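PDB 7C45: CCHC-type domain-containing protein from Trypanosoma brucei brucei, which acts as an RNase D-type ribonuclease in guide RNA trimming, probably as a 3'-5' exonuclease, and carries two zinc-bound CCHC knuckles. Local coordinates for residues S9-Y14 with H194-S199; G34-A39 with C63-P68; D74-T79 with D176-P181; E43-T48 with R56-Q61. All coordinates share one frame; numbering follows the deposited sequence.

Contact 1: S9-Y14 with H194-S199; sequences SMILKY and HILLLS
I11 and L12 of helix 4-12 lie against L196, L197 and H194 of helix 182-202, a helix-on-helix contact that lays the N-terminal helix over helix 182-202, the long helix that also carries the metal ligand D191 in this RNase D-type exonuclease fold. The chemistry is almost wholly apolar. I11 sends the end of its longer branch, CD1, down onto the L197 backbone rather than the tip of that leucine, stopping 3.8 Å from L197 CA. The same methyl is 4.2 Å from L196 CD2, so it settles between two successive residues of the helix. From the next residue, L12 CD2 meets L197 CD2 methyl to methyl at 3.7 Å and also comes up to the rim of the H194 imidazole, near the ring plane. L197 reaches it through an unusual rotamer, with CG wedged between its own backbone N and carbonyl carbon (chi1 77°), which swings the CD2 branch toward L12 and the histidine edge.

Further out, Y14 follows the end of helix 4-12 and folds back, its ring lying flat over the CA of I11; the backbone bond from Y14 N to I11 O at 3.1 Å fixes the turn that brings it back. Its carbonyl takes a hydrogen bond from R193, on the same helix as H194. M144 and L148 pack on H194 from helix 144-152, and a zinc ion has been seen bound to this histidine in another crystal of the protein. The phenol ring closes the contact with L196, whose CD2 methyl approaches Y14 CE2 obliquely at 4.1 Å.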
loop_
_atom_site.group_PDB
_atom_site.type_symbol
_atom_site.label_atom_id
_atom_site.label_comp_id
_atom_site.label_asym_id
_atom_site.label_seq_id
_atom_site.Cartn_x
_atom_site.Cartn_y
_atom_site.Cartn_z
ATOM N N SER A 9 6.080 3.365 16.273
ATOM C CA SER A 9 6.863 4.559 16.556
ATOM C C SER A 9 8.307 4.380 16.121
ATOM O O SER A 9 8.927 5.320 15.626
ATOM C CB SER A 9 6.766 4.897 18.041
ATOM O OG SER A 9 5.456 5.356 18.329
ATOM N N MET A 10 8.857 3.178 16.281
ATOM C CA MET A 10 10.220 2.940 15.819
ATOM C C MET A 10 10.304 3.059 14.304
ATOM O O MET A 10 11.188 3.735 13.770
ATOM C CB MET A 10 10.700 1.560 16.269
ATOM N N ILE A 11 9.373 2.412 13.599
ATOM C CA ILE A 11 9.415 2.391 12.139
ATOM C C ILE A 11 9.287 3.801 11.574
ATOM O O ILE A 11 9.936 4.149 10.582
ATOM C CB ILE A 11 8.306 1.467 11.605
ATOM C CG1 ILE A 11 8.557 0.029 12.033
ATOM C CG2 ILE A 11 8.173 1.594 10.072
ATOM C CD1 ILE A 11 7.394 -0.909 11.670
ATOM N N LEU A 12 8.446 4.637 12.194
ATOM C CA LEU A 12 8.248 5.996 11.695
ATOM C C LEU A 12 9.498 6.865 11.826
ATOM O O LEU A 12 9.585 7.898 11.158
ATOM C CB LEU A 12 7.068 6.662 12.419
ATOM C CG LEU A 12 5.659 6.170 12.097
ATOM C CD1 LEU A 12 4.633 6.906 12.946
ATOM C CD2 LEU A 12 5.335 6.370 10.640
ATOM N N LYS A 13 10.463 6.475 12.653
ATOM C CA LYS A 13 11.708 7.213 12.806
ATOM C C LYS A 13 12.818 6.711 11.886
ATOM O O LYS A 13 13.928 7.237 11.953
ATOM C CB LYS A 13 12.185 7.160 14.262
ATOM C CG LYS A 13 11.186 7.737 15.236
ATOM C CD LYS A 13 11.837 8.205 16.522
ATOM C CE LYS A 13 12.507 7.067 17.258
ATOM N NZ LYS A 13 13.042 7.515 18.575
ATOM N N TYR A 14 12.542 5.714 11.038
ATOM C CA TYR A 14 13.560 5.169 10.147
ATOM C C TYR A 14 14.043 6.251 9.183
ATOM O O TYR A 14 13.225 6.838 8.461
ATOM C CB TYR A 14 13.040 3.995 9.334
ATOM C CG TYR A 14 12.817 2.679 10.055
ATOM C CD1 TYR A 14 13.052 2.534 11.425
ATOM C CD2 TYR A 14 12.362 1.573 9.352
ATOM C CE1 TYR A 14 12.845 1.311 12.056
ATOM C CE2 TYR A 14 12.154 0.368 9.965
ATOM C CZ TYR A 14 12.395 0.235 11.324
ATOM O OH TYR A 14 12.186 -0.993 11.906
ATOM N N HIS A 194 4.923 3.302 6.210
ATOM C CA HIS A 194 3.524 3.018 6.520
ATOM C C HIS A 194 3.140 1.601 6.131
ATOM O O HIS A 194 2.403 0.939 6.848
ATOM C CB HIS A 194 2.629 4.017 5.799
ATOM C CG HIS A 194 2.868 5.427 6.215
ATOM N ND1 HIS A 194 3.228 5.771 7.499
ATOM C CD2 HIS A 194 2.803 6.579 5.515
ATOM C CE1 HIS A 194 3.378 7.081 7.572
ATOM N NE2 HIS A 194 3.125 7.594 6.384
ATOM N N ILE A 195 3.645 1.119 5.000
ATOM C CA ILE A 195 3.366 -0.249 4.592
ATOM C C ILE A 195 3.915 -1.238 5.609
ATOM O O ILE A 195 3.238 -2.198 5.985
ATOM C CB ILE A 195 3.941 -0.509 3.190
ATOM C CG1 ILE A 195 3.126 0.293 2.178
ATOM C CG2 ILE A 195 3.875 -1.995 2.881
ATOM C CD1 ILE A 195 3.741 0.358 0.740
ATOM N N LEU A 196 5.162 -1.043 6.042
ATOM C CA LEU A 196 5.746 -2.010 6.961
ATOM C C LEU A 196 5.016 -1.980 8.299
ATOM O O LEU A 196 4.709 -3.028 8.876
ATOM C CB LEU A 196 7.250 -1.744 7.118
ATOM C CG LEU A 196 8.049 -2.776 7.929
ATOM C CD1 LEU A 196 8.092 -4.108 7.210
ATOM C CD2 LEU A 196 9.471 -2.291 8.254
ATOM N N LEU A 197 4.672 -0.796 8.784
ATOM C CA LEU A 197 3.984 -0.765 10.068
ATOM C C LEU A 197 2.577 -1.338 9.945
ATOM O O LEU A 197 2.096 -2.013 10.865
ATOM C CB LEU A 197 3.973 0.648 10.632
ATOM C CG LEU A 197 3.048 1.762 10.166
ATOM C CD1 LEU A 197 1.681 1.711 10.864
ATOM C CD2 LEU A 197 3.720 3.094 10.395
ATOM N N LEU A 198 1.909 -1.099 8.804
ATOM C CA LEU A 198 0.583 -1.672 8.599
ATOM C C LEU A 198 0.617 -3.186 8.593
ATOM O O LEU A 198 -0.359 -3.828 9.013
ATOM C CB LEU A 198 -0.009 -1.175 7.281
ATOM C CG LEU A 198 -0.592 0.241 7.385
ATOM C CD1 LEU A 198 -0.944 0.780 6.000
ATOM C CD2 LEU A 198 -1.811 0.276 8.323
ATOM N N SER A 199 1.700 -3.775 8.076
ATOM C CA SER A 199 1.808 -5.230 8.060
ATOM C C SER A 199 1.796 -5.794 9.469
ATOM O O SER A 199 1.325 -6.911 9.676
ATOM C CB SER A 199 3.069 -5.683 7.330
ATOM O OG SER A 199 4.227 -5.335 8.074
#

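Contact 2: G34-A39 with C63-P68; sequences GARSIA and CSDAKP
R36 and D65 meet where strand 37-44 of the exonuclease sheet begins and strand 57-64 ends; the polar bonds between the two segments are of two kinds. The backbone ladder is antiparallel. A39 and C63 form the hydrogen-bonded pair, A39 N to C63 O at 2.8 Å and C63 N to A39 O at 3.0 Å, while I38 and S64 are the non-hydrogen-bonded pair beside it. D65 N adds one more rung to S37 O.

Beyond that point the carboxylate of D65 takes over from the backbone. Its OD1 accepts from two consecutive amides: R36 N comes in on the syn lone pair at 2.9 Å, and S37 N arrives from above the carboxylate plane at 3.2 Å along a nearly straight line (177°). The D65 torsion, with CG tucked between N and carbonyl carbon (chi1 61°), turns the group back across to the other strand. Within its own segment, S64 OG accepts from A66 N, an ST turn inside the type I turn S64-K67.

Apolar contacts fill the rest. I38 CG1 touches S64 CB at 3.8 Å, with L32 of helix 22-33 covering both residues; on the face with A39 and C63, V192 of helix 182-202 packs on both. A35 and A66 bring their CB methyls together at 4.1 Å.

D65 thus extends the strand pairing with a side chain, and two amide dipoles directed at one oxygen would probably stabilise its negative charge.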
loop_
_atom_site.group_PDB
_atom_site.type_symbol
_atom_site.label_atom_id
_atom_site.label_comp_id
_atom_site.label_asym_id
_atom_site.label_seq_id
_atom_site.Cartn_x
_atom_site.Cartn_y
_atom_site.Cartn_z
ATOM N N GLY A 34 18.661 -10.430 3.729
ATOM C CA GLY A 34 18.341 -11.022 5.015
ATOM C C GLY A 34 16.945 -10.735 5.536
ATOM O O GLY A 34 16.654 -11.035 6.693
ATOM N N ALA A 35 16.070 -10.149 4.728
ATOM C CA ALA A 35 14.735 -9.824 5.209
ATOM C C ALA A 35 13.780 -11.004 5.067
ATOM O O ALA A 35 13.960 -11.904 4.240
ATOM C CB ALA A 35 14.152 -8.635 4.442
ATOM N N ARG A 36 12.739 -10.969 5.890
ATOM C CA ARG A 36 11.567 -11.809 5.710
ATOM C C ARG A 36 10.428 -11.079 5.015
ATOM O O ARG A 36 9.632 -11.719 4.319
ATOM C CB ARG A 36 11.065 -12.323 7.069
ATOM C CG ARG A 36 12.099 -13.105 7.876
ATOM C CD ARG A 36 12.643 -14.284 7.075
ATOM N NE ARG A 36 11.560 -15.033 6.471
ATOM C CZ ARG A 36 11.692 -15.805 5.400
ATOM N NH1 ARG A 36 10.632 -16.455 4.923
ATOM N NH2 ARG A 36 12.873 -15.925 4.796
ATOM N N SER A 37 10.318 -9.764 5.220
ATOM C CA SER A 37 9.326 -8.932 4.552
ATOM C C SER A 37 9.974 -7.635 4.084
ATOM O O SER A 37 10.757 -7.029 4.819
ATOM C CB SER A 37 8.144 -8.612 5.475
ATOM O OG SER A 37 7.500 -9.800 5.865
ATOM N N ILE A 38 9.644 -7.214 2.860
ATOM C CA ILE A 38 10.157 -5.971 2.287
ATOM C C ILE A 38 8.977 -5.168 1.765
ATOM O O ILE A 38 8.301 -5.609 0.837
ATOM C CB ILE A 38 11.151 -6.217 1.138
ATOM C CG1 ILE A 38 12.295 -7.132 1.569
ATOM C CG2 ILE A 38 11.664 -4.883 0.591
ATOM C CD1 ILE A 38 13.128 -7.534 0.427
ATOM N N ALA A 39 8.731 -4.006 2.364
ATOM C CA ALA A 39 7.745 -3.067 1.847
ATOM C C ALA A 39 8.324 -2.356 0.629
ATOM O O ALA A 39 9.443 -1.842 0.699
ATOM C CB ALA A 39 7.373 -2.048 2.915
ATOM N N CYS A 63 11.680 -0.936 2.411
ATOM C CA CYS A 63 11.870 -0.905 3.857
ATOM C C CYS A 63 11.567 -2.301 4.368
ATOM O O CYS A 63 10.454 -2.788 4.157
ATOM C CB CYS A 63 10.957 0.133 4.492
ATOM S SG CYS A 63 11.246 0.365 6.272
ATOM N N SER A 64 12.553 -2.944 4.999
ATOM C CA SER A 64 12.440 -4.345 5.380
ATOM C C SER A 64 12.594 -4.512 6.886
ATOM O O SER A 64 12.972 -3.593 7.608
ATOM C CB SER A 64 13.484 -5.202 4.658
ATOM O OG SER A 64 14.661 -5.335 5.442
ATOM N N ASP A 65 12.280 -5.714 7.352
ATOM C CA ASP A 65 12.494 -6.050 8.754
ATOM C C ASP A 65 13.960 -6.343 9.077
ATOM O O ASP A 65 14.269 -6.624 10.234
ATOM C CB ASP A 65 11.614 -7.242 9.141
ATOM C CG ASP A 65 11.936 -8.490 8.336
ATOM O OD1 ASP A 65 12.389 -8.370 7.193
ATOM O OD2 ASP A 65 11.751 -9.606 8.860
ATOM N N ALA A 66 14.873 -6.274 8.103
ATOM C CA ALA A 66 16.285 -6.567 8.353
ATOM C C ALA A 66 17.097 -5.346 8.785
ATOM O O ALA A 66 18.259 -5.507 9.187
ATOM C CB ALA A 66 16.933 -7.181 7.091
ATOM N N LYS A 67 16.524 -4.133 8.731
ATOM C CA LYS A 67 17.331 -2.959 9.018
ATOM C C LYS A 67 16.436 -1.737 9.172
ATOM O O LYS A 67 15.474 -1.576 8.411
ATOM C CB LYS A 67 18.373 -2.762 7.915
ATOM C CG LYS A 67 19.363 -1.661 8.196
ATOM C CD LYS A 67 20.298 -1.418 7.044
ATOM C CE LYS A 67 21.664 -1.005 7.552
ATOM N NZ LYS A 67 22.150 -1.924 8.627
ATOM N N PRO A 68 16.695 -0.868 10.147
ATOM C CA PRO A 68 15.822 0.296 10.405
ATOM C C PRO A 68 16.144 1.472 9.500
ATOM O O PRO A 68 16.555 2.547 9.954
ATOM C CB PRO A 68 16.135 0.612 11.878
ATOM C CG PRO A 68 17.561 0.236 12.006
ATOM C CD PRO A 68 17.714 -1.017 11.202
#

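Contact 3: D74-T79 with D176-P181; sequences DVLTLT and DIRPLP
The torsions of D74 and R178 bring their charged ends together: D74 swings CG opposite its own backbone N (chi1 -175°), while R178 folds at chi2 (-59°) before running straight to NE, and the two side chains approach from opposite directions. The guanidinium takes the carboxylate side-on in a bidentate salt bridge. R178 NE donates to D74 OD2 and R178 NH2 to D74 OD1, each at 2.9 Å. Both oxygens lie close to the guanidinium plane, yet the two flat groups are turned 49° apart, so the arginine meets the carboxylate from above one of its faces.

The other face belongs to the helix that starts here. T77 N gives D74 OD1 a capping bond of 2.9 Å, and T77 OG1 donates to D74 OD2 at 2.7 Å; D74 is the N-cap of helix 75-78, with each oxygen serving one helix donor and one arginine nitrogen. L76 CD2 sits 3.7 Å from R178 CZ over one face of the guanidinium, and L180 CD1 covers the opposite face. R178 NH1 turns back to I177 O at 2.8 Å, fixing the remaining end of the group.

The bridge thereby ties the short helix following strand 70-74 to the loop that leads, through a cis peptide before P179, into helix 182-202. Beneath it runs strand 57-64, whose L59 touches R178 and L180; its S58 OG, itself bonded to W175 O, takes a further bond from R178 NH2.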
loop_
_atom_site.group_PDB
_atom_site.type_symbol
_atom_site.label_atom_id
_atom_site.label_comp_id
_atom_site.label_asym_id
_atom_site.label_seq_id
_atom_site.Cartn_x
_atom_site.Cartn_y
_atom_site.Cartn_z
ATOM N N ASP A 74 17.812 4.978 -6.487
ATOM C CA ASP A 74 17.755 5.940 -7.584
ATOM C C ASP A 74 17.979 5.164 -8.883
ATOM O O ASP A 74 19.088 5.064 -9.414
ATOM C CB ASP A 74 18.774 7.052 -7.377
ATOM C CG ASP A 74 18.671 8.137 -8.429
ATOM O OD1 ASP A 74 17.991 7.922 -9.440
ATOM O OD2 ASP A 74 19.288 9.200 -8.254
ATOM N N VAL A 75 16.888 4.576 -9.386
ATOM C CA VAL A 75 16.967 3.787 -10.616
ATOM C C VAL A 75 17.346 4.677 -11.806
ATOM O O VAL A 75 18.073 4.246 -12.705
ATOM C CB VAL A 75 15.622 3.042 -10.825
ATOM C CG1 VAL A 75 15.594 2.289 -12.164
ATOM C CG2 VAL A 75 15.381 2.069 -9.689
ATOM N N LEU A 76 16.873 5.921 -11.833
ATOM C CA LEU A 76 17.225 6.821 -12.938
ATOM C C LEU A 76 18.735 7.004 -13.018
ATOM O O LEU A 76 19.328 6.912 -14.100
ATOM C CB LEU A 76 16.528 8.170 -12.766
ATOM C CG LEU A 76 16.711 9.232 -13.844
ATOM C CD1 LEU A 76 16.086 8.746 -15.143
ATOM C CD2 LEU A 76 16.154 10.589 -13.384
ATOM N N THR A 77 19.386 7.163 -11.859
ATOM C CA THR A 77 20.828 7.379 -11.866
ATOM C C THR A 77 21.587 6.065 -12.058
ATOM O O THR A 77 22.508 5.994 -12.863
ATOM C CB THR A 77 21.251 8.077 -10.574
ATOM O OG1 THR A 77 20.662 9.386 -10.518
ATOM C CG2 THR A 77 22.760 8.208 -10.531
ATOM N N LEU A 78 21.207 5.011 -11.323
ATOM C CA LEU A 78 21.880 3.719 -11.444
ATOM C C LEU A 78 21.761 3.131 -12.850
ATOM O O LEU A 78 22.675 2.441 -13.316
ATOM C CB LEU A 78 21.283 2.735 -10.442
ATOM C CG LEU A 78 21.521 3.032 -8.963
ATOM C CD1 LEU A 78 20.639 2.112 -8.118
ATOM C CD2 LEU A 78 22.999 2.842 -8.613
ATOM N N THR A 79 20.616 3.354 -13.498
ATOM C CA THR A 79 20.007 2.735 -14.675
ATOM C C THR A 79 19.325 1.444 -14.275
ATOM O O THR A 79 19.825 0.719 -13.405
ATOM C CB THR A 79 20.972 2.423 -15.833
ATOM O OG1 THR A 79 21.868 1.363 -15.472
ATOM C CG2 THR A 79 21.715 3.677 -16.282
ATOM N N ASP A 176 12.024 13.690 -12.171
ATOM C CA ASP A 176 13.195 13.658 -13.032
ATOM C C ASP A 176 14.363 14.487 -12.506
ATOM O O ASP A 176 15.497 14.275 -12.946
ATOM C CB ASP A 176 12.839 14.158 -14.436
ATOM C CG ASP A 176 12.268 15.579 -14.438
ATOM O OD1 ASP A 176 11.507 15.956 -13.520
ATOM O OD2 ASP A 176 12.572 16.300 -15.395
ATOM N N ILE A 177 14.115 15.430 -11.603
ATOM C CA ILE A 177 15.162 16.365 -11.222
ATOM C C ILE A 177 16.203 15.648 -10.379
ATOM O O ILE A 177 15.882 14.780 -9.556
ATOM C CB ILE A 177 14.587 17.576 -10.467
ATOM C CG1 ILE A 177 13.804 17.123 -9.239
ATOM C CG2 ILE A 177 13.720 18.431 -11.368
ATOM C CD1 ILE A 177 13.433 18.271 -8.326
ATOM N N ARG A 178 17.466 15.995 -10.607
ATOM C CA ARG A 178 18.571 15.483 -9.795
ATOM C C ARG A 178 19.520 16.633 -9.473
ATOM O O ARG A 178 19.825 17.455 -10.326
ATOM C CB ARG A 178 19.327 14.361 -10.505
ATOM C CG ARG A 178 18.565 13.052 -10.630
ATOM C CD ARG A 178 18.175 12.504 -9.254
ATOM N NE ARG A 178 17.538 11.198 -9.353
ATOM C CZ ARG A 178 16.257 11.009 -9.670
ATOM N NH1 ARG A 178 15.469 12.042 -9.910
ATOM N NH2 ARG A 178 15.770 9.784 -9.727
ATOM N N PRO A 179 19.969 16.716 -8.230
ATOM C CA PRO A 179 19.593 15.886 -7.095
ATOM C C PRO A 179 18.153 16.135 -6.695
ATOM O O PRO A 179 17.641 17.223 -6.923
ATOM C CB PRO A 179 20.534 16.357 -5.984
ATOM C CG PRO A 179 20.835 17.781 -6.359
ATOM C CD PRO A 179 20.894 17.790 -7.848
ATOM N N LEU A 180 17.505 15.122 -6.121
ATOM C CA LEU A 180 16.176 15.315 -5.561
ATOM C C LEU A 180 16.287 16.101 -4.258
ATOM O O LEU A 180 17.086 15.737 -3.387
ATOM C CB LEU A 180 15.508 13.972 -5.320
ATOM C CG LEU A 180 15.047 13.205 -6.577
ATOM C CD1 LEU A 180 14.802 11.739 -6.263
ATOM C CD2 LEU A 180 13.797 13.846 -7.184
ATOM N N PRO A 181 15.516 17.170 -4.083
ATOM C CA PRO A 181 15.547 17.887 -2.804
ATOM C C PRO A 181 15.179 16.970 -1.647
ATOM O O PRO A 181 14.477 15.970 -1.817
ATOM C CB PRO A 181 14.509 18.998 -2.993
ATOM C CG PRO A 181 14.414 19.178 -4.451
ATOM C CD PRO A 181 14.582 17.802 -5.026
#

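Contact 4: E43-T48 with R56-Q61; sequences EAFCTT and RISLVQ. With CA (calcium ion), chain E; nucleotides of chain B.
E43 OE2 is gripped by a calcium ion at 2.3 Å and by the amide of Q61, whose NE2 donates at 3.0 Å to the lone pair pointing away from the other carboxylate oxygen. The E43 chain is bent at chi2 and crosses Q61 at about a right angle, carboxylate and amide planes 60° apart. Q61 NE2 also donates to A188 O of helix 182-202, which anchors this second-shell residue and through it the metal ligand. The other oxygen, E43 OE1, accepts from O3' of U10 of chain B at 2.8 Å. A44 N gives that same O3' a bond, and A44 O accepts from the O2' hydroxyl, so a single short piece of strand reads both ribose hydroxyls. OP1 of U10, two waters and the carboxylates of D41 and D191 complete the calcium site.

Behind the site, E43 O accepts from two amides in succession, S58 N at 2.9 Å and L59 N at 3.0 Å. S58 and L59 together oppose E43, a classic beta bulge that shifts the register by one residue before A44 pairs with I57. F45 N continues to R56 O at 2.8 Å. The F45 ring then lies alongside the extended R56 chain, with R56 CB over its face, 4.0 Å from the centroid, in a CH-pi contact, while S58 CB sits at the ring edge.

Acidic metal ligands from one strand (D41, E43) and from a helix (D191), set beside an RNA phosphate and 3' hydroxyl, are characteristic of the DEDD exonuclease active site, the superfamily of RNase D.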
loop_
_atom_site.group_PDB
_atom_site.type_symbol
_atom_site.label_atom_id
_atom_site.label_comp_id
_atom_site.label_asym_id
_atom_site.label_seq_id
_atom_site.Cartn_x
_atom_site.Cartn_y
_atom_site.Cartn_z
ATOM N N GLU A 43 8.213 5.526 -7.244
ATOM C CA GLU A 43 7.909 6.852 -7.776
ATOM C C GLU A 43 8.353 6.938 -9.229
ATOM O O GLU A 43 9.492 6.598 -9.556
ATOM C CB GLU A 43 8.589 7.972 -6.986
ATOM C CG GLU A 43 8.260 8.026 -5.474
ATOM C CD GLU A 43 6.770 7.930 -5.162
ATOM O OE1 GLU A 43 5.996 8.677 -5.793
ATOM O OE2 GLU A 43 6.383 7.140 -4.247
ATOM N N ALA A 44 7.463 7.432 -10.090
ATOM C CA ALA A 44 7.737 7.465 -11.520
ATOM C C ALA A 44 7.473 8.866 -12.065
ATOM O O ALA A 44 6.758 9.667 -11.462
ATOM C CB ALA A 44 6.889 6.420 -12.265
ATOM N N PHE A 45 8.086 9.163 -13.209
ATOM C CA PHE A 45 7.788 10.408 -13.902
ATOM C C PHE A 45 6.280 10.561 -14.073
ATOM O O PHE A 45 5.615 9.646 -14.555
ATOM C CB PHE A 45 8.430 10.425 -15.293
ATOM C CG PHE A 45 9.932 10.596 -15.317
ATOM C CD1 PHE A 45 10.728 10.327 -14.226
ATOM C CD2 PHE A 45 10.532 11.040 -16.485
ATOM C CE1 PHE A 45 12.121 10.480 -14.305
ATOM C CE2 PHE A 45 11.888 11.207 -16.573
ATOM C CZ PHE A 45 12.694 10.915 -15.467
ATOM N N CYS A 46 5.753 11.725 -13.700
ATOM C CA CYS A 46 4.346 12.010 -13.965
ATOM C C CYS A 46 4.123 12.073 -15.469
ATOM O O CYS A 46 5.001 12.510 -16.216
ATOM C CB CYS A 46 3.936 13.320 -13.300
ATOM S SG CYS A 46 3.828 13.172 -11.490
ATOM N N THR A 47 2.957 11.597 -15.912
ATOM C CA THR A 47 2.602 11.649 -17.325
ATOM C C THR A 47 1.322 12.455 -17.499
ATOM O O THR A 47 1.032 13.349 -16.702
ATOM C CB THR A 47 2.395 10.250 -17.904
ATOM O OG1 THR A 47 1.341 9.600 -17.194
ATOM C CG2 THR A 47 3.672 9.412 -17.819
ATOM N N THR A 48 0.530 12.121 -18.506
ATOM C CA THR A 48 -0.776 12.736 -18.675
ATOM C C THR A 48 -1.855 11.917 -17.953
ATOM O O THR A 48 -1.632 10.788 -17.520
ATOM C CB THR A 48 -1.082 12.885 -20.162
ATOM O OG1 THR A 48 -1.217 11.590 -20.748
ATOM C CG2 THR A 48 0.075 13.585 -20.823
ATOM N N ARG A 56 8.291 6.818 -16.539
ATOM C CA ARG A 56 9.628 6.251 -16.364
ATOM C C ARG A 56 9.946 6.119 -14.881
ATOM O O ARG A 56 9.759 7.062 -14.121
ATOM C CB ARG A 56 10.652 7.154 -17.035
ATOM C CG ARG A 56 12.062 6.625 -17.020
ATOM C CD ARG A 56 12.920 7.583 -17.843
ATOM N NE ARG A 56 14.324 7.222 -17.873
ATOM C CZ ARG A 56 15.225 7.859 -18.600
ATOM N NH1 ARG A 56 14.855 8.886 -19.369
ATOM N NH2 ARG A 56 16.491 7.466 -18.571
ATOM N N ILE A 57 10.384 4.935 -14.460
ATOM C CA ILE A 57 10.695 4.742 -13.047
ATOM C C ILE A 57 11.809 5.690 -12.632
ATOM O O ILE A 57 12.845 5.784 -13.297
ATOM C CB ILE A 57 11.094 3.291 -12.767
ATOM C CG1 ILE A 57 9.871 2.374 -12.853
ATOM C CG2 ILE A 57 11.736 3.203 -11.405
ATOM C CD1 ILE A 57 10.216 0.920 -12.781
ATOM N N SER A 58 11.592 6.402 -11.526
ATOM C CA SER A 58 12.600 7.292 -10.961
ATOM C C SER A 58 13.232 6.673 -9.717
ATOM O O SER A 58 14.448 6.481 -9.653
ATOM C CB SER A 58 11.971 8.644 -10.628
ATOM O OG SER A 58 12.913 9.530 -10.057
ATOM N N LEU A 59 12.402 6.349 -8.735
ATOM C CA LEU A 59 12.809 5.717 -7.484
ATOM C C LEU A 59 12.069 4.399 -7.292
ATOM O O LEU A 59 10.904 4.276 -7.668
ATOM C CB LEU A 59 12.505 6.629 -6.285
ATOM C CG LEU A 59 13.156 8.012 -6.253
ATOM C CD1 LEU A 59 12.660 8.836 -5.058
ATOM C CD2 LEU A 59 14.705 7.876 -6.256
ATOM N N VAL A 60 12.753 3.405 -6.723
ATOM C CA VAL A 60 12.104 2.267 -6.080
ATOM C C VAL A 60 12.470 2.330 -4.604
ATOM O O VAL A 60 13.645 2.493 -4.272
ATOM C CB VAL A 60 12.531 0.925 -6.695
ATOM C CG1 VAL A 60 11.948 -0.247 -5.881
ATOM C CG2 VAL A 60 12.117 0.868 -8.166
ATOM N N GLN A 61 11.465 2.293 -3.731
ATOM C CA GLN A 61 11.686 2.462 -2.299
ATOM C C GLN A 61 11.468 1.137 -1.581
ATOM O O GLN A 61 10.600 0.359 -1.963
ATOM C CB GLN A 61 10.765 3.542 -1.734
ATOM C CG GLN A 61 10.904 4.864 -2.492
ATOM C CD GLN A 61 9.868 5.014 -3.581
ATOM O OE1 GLN A 61 10.065 4.577 -4.718
ATOM N NE2 GLN A 61 8.749 5.615 -3.240
HETATM CA CA CA E . 4.703 6.471 -2.850
ATOM P P U B 10 1.831 6.383 -5.010
ATOM O OP1 U B 10 3.078 6.031 -4.304
ATOM O OP2 U B 10 0.861 7.345 -4.406
ATOM O "O5'" U B 10 2.192 6.920 -6.470
ATOM C "C5'" U B 10 3.263 6.339 -7.197
ATOM C "C4'" U B 10 3.413 6.961 -8.560
ATOM O "O4'" U B 10 2.125 6.995 -9.204
ATOM C "C3'" U B 10 3.872 8.409 -8.586
ATOM O "O3'" U B 10 5.271 8.535 -8.476
ATOM C "C2'" U B 10 3.348 8.901 -9.925
ATOM O "O2'" U B 10 4.218 8.475 -10.964
ATOM C "C1'" U B 10 2.035 8.128 -10.038
ATOM N N1 U B 10 0.870 8.927 -9.614
ATOM C C2 U B 10 0.379 9.805 -10.553
ATOM O O2 U B 10 0.891 9.923 -11.657
ATOM N N3 U B 10 -0.712 10.528 -10.138
ATOM C C4 U B 10 -1.338 10.442 -8.911
ATOM O O4 U B 10 -2.308 11.160 -8.690
ATOM C C5 U B 10 -0.773 9.496 -7.997
ATOM C C6 U B 10 0.291 8.781 -8.373
HETATM O O HOH W 1 5.848 7.699 -0.527
HETATM O O HOH W 2 4.094 8.873 -2.646
#

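Overall arrangement
Contacts 2 and 4 are two ends of one hairpin, strands 37-44 and 57-64, with centres about 23 Å apart; contact 4 carries the calcium and RNA. Contact 3 backs it: D176 CB packs on F45 CZ at 3.4 Å and L76 CD1 on R56 NE at 3.6 Å, although the R178 side chain stays about 13 Å from a calcium ion. At the other end contact 1 leans on contact 2, I195 CG2 touching A39 CB at 3.5 Å and Y14 CD2 reaching C63 SG at 3.5 Å. The H194 side chain is about 9 Å from a calcium ion, and helix 182-202 also supplies D191 to the metal site.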